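Long-range contact in alanine racemase 1 (PDB 4Y2W), which belongs to the alanine racemase family and pairs an N-terminal TIM-barrel domain with a C-terminal domain rich in beta-strands: residues A[274-279]-A[320-325]. The protein carries 1 engineered substitution. Residues are numbered along the deposited sequence; the frame is centred on the assembly and turned at random.
Sequences TKRKSV and MIDVTD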
loop_
_atom_site.group_PDB
_atom_site.type_symbol
_atom_site.label_atom_id
_atom_site.label_comp_id
_atom_site.label_asym_id
_atom_site.label_seq_id
_atom_site.Cartn_x
_atom_site.Cartn_y
_atom_site.Cartn_z
ATOM N N THR A 274 -6.069 27.271 -14.601
ATOM C CA THR A 274 -6.971 28.163 -13.889
ATOM C C THR A 274 -7.787 28.997 -14.873
ATOM O O THR A 274 -7.274 29.432 -15.908
ATOM C CB THR A 274 -6.204 29.105 -12.943
ATOM O OG1 THR A 274 -5.107 29.711 -13.642
ATOM C CG2 THR A 274 -5.677 28.337 -11.746
ATOM N N LYS A 275 -9.062 29.195 -14.545
ATOM C CA LYS A 275 -9.960 30.063 -15.312
ATOM C C LYS A 275 -10.179 31.397 -14.588
ATOM O O LYS A 275 -11.018 32.199 -14.998
ATOM C CB LYS A 275 -11.308 29.364 -15.553
ATOM C CG LYS A 275 -11.264 28.224 -16.563
ATOM C CD LYS A 275 -10.927 26.886 -15.919
ATOM C CE LYS A 275 -10.756 25.787 -16.962
ATOM N NZ LYS A 275 -10.327 24.487 -16.368
ATOM N N ARG A 276 -9.414 31.634 -13.523
ATOM C CA ARG A 276 -9.568 32.830 -12.700
ATOM C C ARG A 276 -8.351 33.026 -11.796
ATOM O O ARG A 276 -7.493 32.149 -11.705
ATOM C CB ARG A 276 -10.824 32.703 -11.831
ATOM C CG ARG A 276 -10.874 31.414 -11.018
ATOM C CD ARG A 276 -11.847 31.493 -9.851
ATOM N NE ARG A 276 -11.827 30.260 -9.065
ATOM C CZ ARG A 276 -12.501 30.065 -7.932
ATOM N NH1 ARG A 276 -12.403 28.899 -7.303
ATOM N NH2 ARG A 276 -13.268 31.022 -7.419
ATOM N N LYS A 277 -8.282 34.177 -11.134
ATOM C CA LYS A 277 -7.332 34.373 -10.047
ATOM C C LYS A 277 -7.614 33.336 -8.970
ATOM O O LYS A 277 -8.763 33.171 -8.551
ATOM C CB LYS A 277 -7.441 35.779 -9.443
ATOM C CG LYS A 277 -6.193 36.631 -9.611
ATOM C CD LYS A 277 -5.973 37.543 -8.410
ATOM C CE LYS A 277 -4.548 38.076 -8.370
ATOM N NZ LYS A 277 -3.530 37.009 -8.138
ATOM N N SER A 278 -6.572 32.639 -8.522
ATOM C CA SER A 278 -6.750 31.511 -7.621
ATOM C C SER A 278 -5.671 31.448 -6.555
ATOM O O SER A 278 -4.564 31.959 -6.746
ATOM C CB SER A 278 -6.743 30.203 -8.416
ATOM O OG SER A 278 -7.675 30.233 -9.485
ATOM N N VAL A 279 -6.022 30.821 -5.432
ATOM C CA VAL A 279 -5.067 30.434 -4.400
ATOM C C VAL A 279 -4.923 28.913 -4.433
ATOM O O VAL A 279 -5.877 28.189 -4.152
ATOM C CB VAL A 279 -5.529 30.870 -2.992
ATOM C CG1 VAL A 279 -4.482 30.507 -1.945
ATOM C CG2 VAL A 279 -5.807 32.367 -2.961
ATOM N N MET A 320 -2.144 19.123 -5.630
ATOM C CA MET A 320 -2.608 20.494 -5.483
ATOM C C MET A 320 -4.123 20.563 -5.331
ATOM O O MET A 320 -4.856 19.751 -5.897
ATOM C CB MET A 320 -2.177 21.321 -6.689
ATOM C CG MET A 320 -0.718 21.739 -6.655
ATOM S SD MET A 320 0.428 20.357 -6.783
ATOM C CE MET A 320 0.191 19.879 -8.497
ATOM N N ILE A 321 -4.579 21.553 -4.570
ATOM C CA ILE A 321 -6.002 21.795 -4.367
ATOM C C ILE A 321 -6.319 23.280 -4.529
ATOM O O ILE A 321 -5.507 24.134 -4.179
ATOM C CB ILE A 321 -6.479 21.311 -2.976
ATOM C CG1 ILE A 321 -5.491 21.724 -1.878
ATOM C CG2 ILE A 321 -6.656 19.802 -2.975
ATOM C CD1 ILE A 321 -6.051 21.623 -0.471
ATOM N N ASP A 322 -7.499 23.577 -5.068
ATOM C CA ASP A 322 -7.953 24.954 -5.237
ATOM C C ASP A 322 -8.624 25.417 -3.954
ATOM O O ASP A 322 -9.694 24.925 -3.596
ATOM C CB ASP A 322 -8.931 25.066 -6.414
ATOM C CG ASP A 322 -9.244 26.509 -6.780
ATOM O OD1 ASP A 322 -9.127 27.388 -5.903
ATOM O OD2 ASP A 322 -9.604 26.766 -7.946
ATOM N N VAL A 323 -7.997 26.370 -3.269
ATOM C CA VAL A 323 -8.513 26.866 -1.993
ATOM C C VAL A 323 -8.985 28.318 -2.099
ATOM O O VAL A 323 -9.065 29.031 -1.096
ATOM C CB VAL A 323 -7.463 26.711 -0.868
ATOM C CG1 VAL A 323 -7.100 25.244 -0.688
ATOM C CG2 VAL A 323 -6.214 27.532 -1.152
ATOM N N THR A 324 -9.320 28.742 -3.315
ATOM C CA THR A 324 -9.707 30.124 -3.585
ATOM C C THR A 324 -10.967 30.559 -2.834
ATOM O O THR A 324 -11.081 31.714 -2.433
ATOM C CB THR A 324 -9.945 30.329 -5.089
ATOM O OG1 THR A 324 -8.811 29.840 -5.818
ATOM C CG2 THR A 324 -10.170 31.806 -5.410
ATOM N N ASP A 325 -11.903 29.634 -2.645
ATOM C CA ASP A 325 -13.183 29.945 -2.010
ATOM C C ASP A 325 -13.139 29.880 -0.485
ATOM O O ASP A 325 -14.098 30.272 0.174
ATOM C CB ASP A 325 -14.270 28.996 -2.516
ATOM C CG ASP A 325 -14.372 28.978 -4.025
ATOM O OD1 ASP A 325 -14.119 30.028 -4.656
ATOM O OD2 ASP A 325 -14.704 27.906 -4.577
#
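A side-chain hydroxyl, not a backbone carbonyl, accepts from the amide of Val-279: Val-279 N donates to Thr-324 OG1 over 3.0 Å, with an N-H...O angle of 155°. With chi1 at -51°, OG1 lies beside the backbone N of its own residue, which aims it across at residues 278 and 279. One residue earlier the pairing is conventional, Val-323 N reaching Val-279 O at 2.9 Å, so both polar backbone atoms of Val-279 are engaged by consecutive residues of 320-325. Asp-322 organises this end from within its own segment: Asp-322 OD1 accepts from Thr-324 N at 2.9 Å, an Asx turn. Alongside, Val-279 CG1 packs on Val-323 CG2 at 3.5 Å, the two side chains crossing at roughly a right angle.

Arg-276 supplies the charged part. From CG to NE its chain runs extended, carrying the guanidinium over Thr-324, and Thr-324 CB lies 3.6 Å from Arg-276 NH1, above one face and toward the rim. Arg-276 NH2 meets the syn lone pair of Asp-325 OD1 at 3.1 Å, almost in the guanidinium plane, although the guanidinium and carboxylate planes stand 51° apart. Arg-276 NH1 adds a longer salt bridge to Asp-322 OD2 (3.6 Å), completing a three-residue network.

The contact lies where strands 278-283 and 319-322, antiparallel neighbours in the mixed sheet, meet their flanking loops. Ile-321 continues their pairing through a backbone hydrogen bond with Ala-281, Ser-278 makes another with Val-260 of strand 248-260, and Asp-322 and Val-323 also touch strand 306-311.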